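Local coordinates for protein 7,8-dihydro-6-hydroxymethylpterin pyrophosphokinase-dihydropteroate synthase (Plasmodium falciparum, PDB 6JWY) that probably makes the pterin diphosphate from 6-hydroxymethyl-7,8-dihydropterin with ATP, then joins it to 4-aminobenzoate, giving 7,8-dihydropteroate for folate synthesis, at residues V392-V397 with R686-L691; F611-M616 with Q664-G669. The protein carries 1 engineered substitution. All coordinates share one frame; numbering follows the deposited sequence.

Contact 1 of 2, residues V392-V397 with R686-L691. With CKL (4-[(2-azanyl-4-oxidanylidene-7,8-dihydro-3~{H}-pteridin-6-yl)methylamino]-~{N}-(5,6-dimethoxypyrimidin-4-yl)benzenesulfonamide), chain C; ACT (acetate ion), chain J.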
loop_
_atom_site.group_PDB
_atom_site.type_symbol
_atom_site.label_atom_id
_atom_site.label_comp_id
_atom_site.label_asym_id
_atom_site.label_seq_id
_atom_site.Cartn_x
_atom_site.Cartn_y
_atom_site.Cartn_z
ATOM N N VAL A 392 -20.055 -5.226 0.391
ATOM C CA VAL A 392 -21.428 -5.141 0.858
ATOM C C VAL A 392 -22.241 -4.462 -0.243
ATOM O O VAL A 392 -22.066 -3.262 -0.499
ATOM C CB VAL A 392 -21.490 -4.304 2.154
ATOM C CG1 VAL A 392 -22.919 -3.988 2.566
ATOM C CG2 VAL A 392 -20.688 -4.908 3.307
ATOM N N GLY A 393 -23.144 -5.218 -0.883
ATOM C CA GLY A 393 -23.963 -4.643 -1.946
ATOM C C GLY A 393 -25.138 -3.802 -1.429
ATOM O O GLY A 393 -25.837 -4.189 -0.493
ATOM N N ILE A 394 -25.363 -2.655 -2.072
ATOM C CA ILE A 394 -26.445 -1.756 -1.694
ATOM C C ILE A 394 -27.719 -2.136 -2.444
ATOM O O ILE A 394 -27.723 -2.134 -3.673
ATOM C CB ILE A 394 -26.081 -0.298 -2.042
ATOM C CG1 ILE A 394 -24.833 0.183 -1.296
ATOM C CG2 ILE A 394 -27.280 0.620 -1.838
ATOM C CD1 ILE A 394 -24.294 1.475 -1.850
ATOM N N LEU A 395 -28.797 -2.397 -1.689
ATOM C CA LEU A 395 -30.145 -2.501 -2.221
ATOM C C LEU A 395 -31.018 -1.396 -1.634
ATOM O O LEU A 395 -31.466 -1.488 -0.482
ATOM C CB LEU A 395 -30.697 -3.880 -1.857
ATOM C CG LEU A 395 -32.022 -4.243 -2.524
ATOM C CD1 LEU A 395 -31.788 -4.723 -3.952
ATOM C CD2 LEU A 395 -32.733 -5.325 -1.728
ATOM N N ASN A 396 -31.234 -0.335 -2.424
ATOM C CA ASN A 396 -32.190 0.694 -2.050
ATOM C C ASN A 396 -33.551 0.331 -2.640
ATOM O O ASN A 396 -33.769 0.527 -3.831
ATOM C CB ASN A 396 -31.818 2.059 -2.621
ATOM C CG ASN A 396 -30.554 2.645 -2.037
ATOM O OD1 ASN A 396 -29.593 2.910 -2.762
ATOM N ND2 ASN A 396 -30.549 2.882 -0.735
ATOM N N VAL A 397 -34.450 -0.233 -1.826
ATOM C CA VAL A 397 -35.866 -0.295 -2.166
ATOM C C VAL A 397 -36.429 1.128 -2.084
ATOM O O VAL A 397 -36.670 1.647 -0.989
ATOM C CB VAL A 397 -36.638 -1.219 -1.200
ATOM C CG1 VAL A 397 -37.864 -1.832 -1.851
ATOM C CG2 VAL A 397 -35.758 -2.299 -0.603
ATOM N N ARG A 686 -19.042 -0.479 1.267
ATOM C CA ARG A 686 -20.460 -0.496 0.915
ATOM C C ARG A 686 -20.638 0.097 -0.481
ATOM O O ARG A 686 -20.382 1.278 -0.648
ATOM C CB ARG A 686 -21.221 0.353 1.940
ATOM C CG ARG A 686 -22.729 0.158 1.923
ATOM C CD ARG A 686 -23.458 1.106 2.859
ATOM N NE ARG A 686 -24.890 1.183 2.619
ATOM C CZ ARG A 686 -25.486 2.096 1.844
ATOM N NH1 ARG A 686 -26.804 2.063 1.714
ATOM N NH2 ARG A 686 -24.784 3.031 1.210
ATOM N N VAL A 687 -21.080 -0.698 -1.471
ATOM C CA VAL A 687 -20.973 -0.278 -2.867
ATOM C C VAL A 687 -22.246 -0.602 -3.660
ATOM O O VAL A 687 -22.921 -1.615 -3.405
ATOM C CB VAL A 687 -19.741 -0.908 -3.563
ATOM C CG1 VAL A 687 -18.426 -0.397 -3.008
ATOM C CG2 VAL A 687 -19.759 -2.421 -3.531
ATOM N N HIS A 688 -22.524 0.251 -4.663
ATOM C CA HIS A 688 -23.549 0.014 -5.685
ATOM C C HIS A 688 -23.068 -0.959 -6.757
ATOM O O HIS A 688 -23.800 -1.874 -7.115
ATOM C CB HIS A 688 -23.947 1.308 -6.411
ATOM C CG HIS A 688 -24.638 2.275 -5.513
ATOM N ND1 HIS A 688 -23.956 3.341 -4.918
ATOM C CD2 HIS A 688 -25.914 2.307 -5.063
ATOM C CE1 HIS A 688 -24.798 3.999 -4.146
ATOM N NE2 HIS A 688 -26.010 3.379 -4.220
ATOM N N ASP A 689 -21.856 -0.727 -7.286
ATOM C CA ASP A 689 -21.277 -1.463 -8.406
ATOM C C ASP A 689 -20.508 -2.709 -7.953
ATOM O O ASP A 689 -19.286 -2.688 -7.865
ATOM C CB ASP A 689 -20.402 -0.489 -9.184
ATOM C CG ASP A 689 -21.200 0.774 -9.488
ATOM O OD1 ASP A 689 -22.283 0.636 -10.100
ATOM O OD2 ASP A 689 -20.764 1.883 -9.088
ATOM N N VAL A 690 -21.222 -3.811 -7.696
ATOM C CA VAL A 690 -20.653 -5.029 -7.145
ATOM C C VAL A 690 -19.674 -5.669 -8.128
ATOM O O VAL A 690 -18.496 -5.841 -7.814
ATOM C CB VAL A 690 -21.748 -6.011 -6.692
ATOM C CG1 VAL A 690 -21.175 -7.317 -6.156
ATOM C CG2 VAL A 690 -22.646 -5.382 -5.649
ATOM N N LEU A 691 -20.136 -6.001 -9.336
ATOM C CA LEU A 691 -19.292 -6.720 -10.281
ATOM C C LEU A 691 -17.994 -5.962 -10.550
ATOM O O LEU A 691 -16.930 -6.584 -10.570
ATOM C CB LEU A 691 -20.068 -6.985 -11.578
ATOM C CG LEU A 691 -19.312 -7.762 -12.656
ATOM C CD1 LEU A 691 -20.244 -8.712 -13.380
ATOM C CD2 LEU A 691 -18.648 -6.807 -13.638
HETATM C C2 CKL C . -23.398 3.253 6.280
HETATM C C4 CKL C . -22.621 4.912 4.785
HETATM C C5 CKL C . -23.957 5.074 4.195
HETATM C C6 CKL C . -24.982 4.205 4.800
HETATM O O24 CKL C . -22.653 13.359 -0.291
HETATM S S21 CKL C . -23.640 12.629 -1.059
HETATM O O23 CKL C . -22.977 12.206 -2.249
HETATM N N22 CKL C . -24.948 13.445 -1.572
HETATM C C25 CKL C . -25.313 14.695 -1.190
HETATM C C30 CKL C . -26.434 15.271 -1.775
HETATM O O31 CKL C . -27.165 14.589 -2.719
HETATM C C32 CKL C . -28.345 13.869 -2.349
HETATM C C29 CKL C . -26.793 16.555 -1.402
HETATM O O33 CKL C . -27.895 17.156 -1.969
HETATM C C34 CKL C . -27.896 18.545 -2.342
HETATM N N28 CKL C . -26.050 17.202 -0.467
HETATM C C27 CKL C . -24.970 16.627 0.092
HETATM N N26 CKL C . -24.596 15.390 -0.264
HETATM C C18 CKL C . -24.282 11.454 -0.168
HETATM C C17 CKL C . -24.931 10.405 -0.822
HETATM C C16 CKL C . -25.501 9.387 -0.069
HETATM C C19 CKL C . -24.234 11.494 1.236
HETATM C C20 CKL C . -24.809 10.465 1.985
HETATM C C15 CKL C . -25.426 9.394 1.326
HETATM N N14 CKL C . -25.978 8.365 2.059
HETATM C C13 CKL C . -26.141 6.960 1.660
HETATM C C8 CKL C . -25.586 6.047 2.747
HETATM C C9 CKL C . -26.643 5.183 3.324
HETATM N N10 CKL C . -26.231 4.289 4.358
HETATM N N1 CKL C . -24.669 3.318 5.801
HETATM N N7 CKL C . -24.269 5.960 3.185
HETATM O O12 CKL C . -21.665 5.592 4.347
HETATM N N3 CKL C . -22.423 4.034 5.792
HETATM N N11 CKL C . -23.106 2.422 7.298
HETATM C C ACT J . -26.987 5.041 -1.213
HETATM O O ACT J . -27.167 4.173 -0.309
HETATM O OXT ACT J . -25.987 5.799 -1.278
HETATM C CH3 ACT J . -28.046 5.181 -2.330
#

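Contact 2 of 2, residues F611-M616 with Q664-G669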
loop_
_atom_site.group_PDB
_atom_site.type_symbol
_atom_site.label_atom_id
_atom_site.label_comp_id
_atom_site.label_asym_id
_atom_site.label_seq_id
_atom_site.Cartn_x
_atom_site.Cartn_y
_atom_site.Cartn_z
ATOM N N PHE A 611 -18.278 13.615 -3.222
ATOM C CA PHE A 611 -16.905 14.054 -3.035
ATOM C C PHE A 611 -16.014 13.480 -4.134
ATOM O O PHE A 611 -15.028 14.091 -4.509
ATOM C CB PHE A 611 -16.409 13.732 -1.618
ATOM C CG PHE A 611 -16.101 12.284 -1.314
ATOM C CD1 PHE A 611 -14.844 11.754 -1.556
ATOM C CD2 PHE A 611 -17.055 11.462 -0.737
ATOM C CE1 PHE A 611 -14.553 10.428 -1.254
ATOM C CE2 PHE A 611 -16.774 10.138 -0.437
ATOM C CZ PHE A 611 -15.520 9.621 -0.696
ATOM N N ILE A 612 -16.352 12.297 -4.640
ATOM C CA ILE A 612 -15.482 11.628 -5.592
ATOM C C ILE A 612 -15.323 12.497 -6.837
ATOM O O ILE A 612 -14.248 12.551 -7.411
ATOM C CB ILE A 612 -16.035 10.237 -5.962
ATOM C CG1 ILE A 612 -16.152 9.326 -4.735
ATOM C CG2 ILE A 612 -15.195 9.620 -7.081
ATOM C CD1 ILE A 612 -16.878 8.048 -5.005
ATOM N N ALA A 613 -16.426 13.122 -7.271
ATOM C CA ALA A 613 -16.480 13.884 -8.507
ATOM C C ALA A 613 -15.683 15.166 -8.311
ATOM O O ALA A 613 -14.985 15.618 -9.214
ATOM C CB ALA A 613 -17.916 14.193 -8.841
ATOM N N HIS A 614 -15.790 15.713 -7.098
ATOM C CA HIS A 614 -15.105 16.929 -6.698
ATOM C C HIS A 614 -13.592 16.712 -6.721
ATOM O O HIS A 614 -12.823 17.662 -6.618
ATOM C CB HIS A 614 -15.646 17.366 -5.328
ATOM C CG HIS A 614 -15.202 18.713 -4.864
ATOM N ND1 HIS A 614 -13.965 18.923 -4.272
ATOM C CD2 HIS A 614 -15.833 19.908 -4.860
ATOM C CE1 HIS A 614 -13.845 20.195 -3.948
ATOM N NE2 HIS A 614 -14.980 20.821 -4.296
ATOM N N CYS A 615 -13.168 15.459 -6.906
ATOM C CA CYS A 615 -11.763 15.091 -6.803
ATOM C C CYS A 615 -11.097 14.883 -8.165
ATOM O O CYS A 615 -9.873 14.769 -8.229
ATOM C CB CYS A 615 -11.565 13.876 -5.905
ATOM S SG CYS A 615 -11.225 14.369 -4.197
ATOM N N MET A 616 -11.880 14.857 -9.252
ATOM C CA MET A 616 -11.281 14.717 -10.572
ATOM C C MET A 616 -11.628 15.895 -11.480
ATOM O O MET A 616 -12.657 16.546 -11.312
ATOM C CB MET A 616 -11.659 13.396 -11.256
ATOM C CG MET A 616 -13.014 12.830 -10.868
ATOM S SD MET A 616 -13.127 11.041 -11.184
ATOM C CE MET A 616 -14.792 10.733 -10.609
ATOM N N GLN A 664 -20.367 7.933 -14.914
ATOM C CA GLN A 664 -19.308 6.952 -15.143
ATOM C C GLN A 664 -18.058 7.290 -14.333
ATOM O O GLN A 664 -17.574 6.456 -13.563
ATOM C CB GLN A 664 -18.995 6.724 -16.627
ATOM C CG GLN A 664 -19.854 5.633 -17.247
ATOM C CD GLN A 664 -19.136 4.774 -18.264
ATOM O OE1 GLN A 664 -19.685 3.785 -18.760
ATOM N NE2 GLN A 664 -17.898 5.140 -18.582
ATOM N N LYS A 665 -17.555 8.518 -14.507
ATOM C CA LYS A 665 -16.344 8.954 -13.834
ATOM C C LYS A 665 -16.468 8.719 -12.332
ATOM O O LYS A 665 -15.477 8.485 -11.638
ATOM C CB LYS A 665 -16.036 10.411 -14.171
ATOM C CG LYS A 665 -15.832 10.671 -15.656
ATOM C CD LYS A 665 -15.313 12.063 -15.959
ATOM C CE LYS A 665 -14.067 12.388 -15.165
ATOM N NZ LYS A 665 -13.567 13.753 -15.449
ATOM N N ASN A 666 -17.706 8.754 -11.848
ATOM C CA ASN A 666 -17.982 8.620 -10.435
ATOM C C ASN A 666 -17.751 7.163 -10.037
ATOM O O ASN A 666 -17.054 6.886 -9.063
ATOM C CB ASN A 666 -19.385 9.144 -10.117
ATOM C CG ASN A 666 -19.506 9.650 -8.703
ATOM O OD1 ASN A 666 -19.475 8.858 -7.768
ATOM N ND2 ASN A 666 -19.647 10.956 -8.539
ATOM N N ILE A 667 -18.340 6.245 -10.812
ATOM C CA ILE A 667 -18.156 4.819 -10.615
ATOM C C ILE A 667 -16.676 4.477 -10.717
ATOM O O ILE A 667 -16.155 3.713 -9.915
ATOM C CB ILE A 667 -18.980 4.014 -11.631
ATOM C CG1 ILE A 667 -20.460 4.409 -11.543
ATOM C CG2 ILE A 667 -18.745 2.523 -11.409
ATOM C CD1 ILE A 667 -21.445 3.357 -12.032
ATOM N N CYS A 668 -16.010 5.089 -11.694
ATOM C CA CYS A 668 -14.602 4.835 -11.921
ATOM C C CYS A 668 -13.805 5.243 -10.686
ATOM O O CYS A 668 -12.965 4.477 -10.214
ATOM C CB CYS A 668 -14.124 5.494 -13.213
ATOM S SG CYS A 668 -14.675 4.540 -14.656
ATOM N N GLY A 669 -14.124 6.416 -10.133
ATOM C CA GLY A 669 -13.441 6.921 -8.952
ATOM C C GLY A 669 -13.651 6.023 -7.727
ATOM O O GLY A 669 -12.718 5.776 -6.957
#

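Contact 1 of 2, residues V392-V397 with R686-L691
Ile394 turns CG1 anti to its carbonyl carbon (chi1 -61°) and extends on to CD1, which lands between the guanidinium of Arg686 and the imidazole of His688. Arg686 comes to meet it with CG anti to the backbone N (chi1 -165°) and a chain that stays extended as far as NE. His688 starts out heading away from the strand, but its ring swings back, and CD1 of Ile394 sits 3.4 Å from the ring centroid, only 9° off the normal: a CH-pi contact over the face. The guanidinium is sandwiched. The CG1 end of Ile394 covers one face, and the bound pterin-sulfonamide adduct covers the other, with its N10 3.4 Å from Arg686 CZ. At the edge, atom O of the acetate accepts two hydrogen bonds, from Arg686 NH1 (2.9 Å) and Arg686 NH2 (3.0 Å). Arg686 NE forms a salt bridge with Asp430, and His688 ND1 is hydrogen-bonded to Ser607, so partners beyond this pair of segments help fix how both flat groups are turned.

Beneath the side chains, two parallel strands are zipped together. Val687 N donates to Val392 O (2.9 Å), and Ile394 N reaches Val687 O at 3.0 Å. On the other flank, Val690 CG2 packs 4.0 Å from Gly393 CA, at the start of the helix that follows. This is the seam where the first and last strands close the TIM barrel of a dihydropteroate synthase; Arg686 lies along the bound pterin, while His688 borders the acetate beside it, which probably marks part of the diphosphate site.

Contact 2 of 2, residues F611-M616 with Q664-G669
The 2.8 Å hydrogen bond from Cys668 N to Gln664 O closes the helical turn that carries Asn666, with Gly669 just after it, facing Ile612 and Ala613. That turn belongs to helix 661-680, which leads from strand 603-604 to strand 684-687 in a beta-alpha-beta crossover of the TIM barrel; residues 611-616 lie on the connection that leaves the first of these strands. No hydrogen bond joins the two segments, so the contact is one of packing.

Ile612 aims its side chain at the helix and uses both branches. CG2 lies against the bare backbone of Gly669, 3.7 Å from CA, where the lack of a side chain lets the two backbones come close. CD1 extends instead to the amide of Asn666, 3.9 Å from OD1, and the two side chains cross at about a right angle. Ile612 also touches Ile673, one turn beyond Gly669 on the same helix.

Met616 N bonds back to Ala613 O at 3.2 Å, holding the end of the turn from which the extended Met616 chain runs toward Lys665. Its methyl end sits implausibly close to the Lys665 carbonyl, so the exact place of that group is doubtful. A second subunit comes up to this region: its Lys702 donates to Cys615 O, and its Val699 packs on Ile612.

Asn666, with CG anti to the backbone N (chi1 -153°), brings its amide across to the neighbouring segment, where ND2 stops 3.7 Å from Ala613 CB.

Overall arrangement
From the N terminus, the chain passes through the kinase part before entering the barrel along strand 390-396, which supplies the first half of contact 1. It then runs round the barrel to strand 603-604 and reaches 611-616. Only about fifty residues later, many of them not modelled, helix 661-680 returns to close contact 2. Strand 684-687 follows directly and closes contact 1, whose much longer loop therefore encloses that of contact 2. The centres lie about 17 Å apart. Contact 1 joins the barrel's first and last strands, while contact 2 packs the last crossover helix against its incoming connection; Asp689 packs on Ile667 where the two meet.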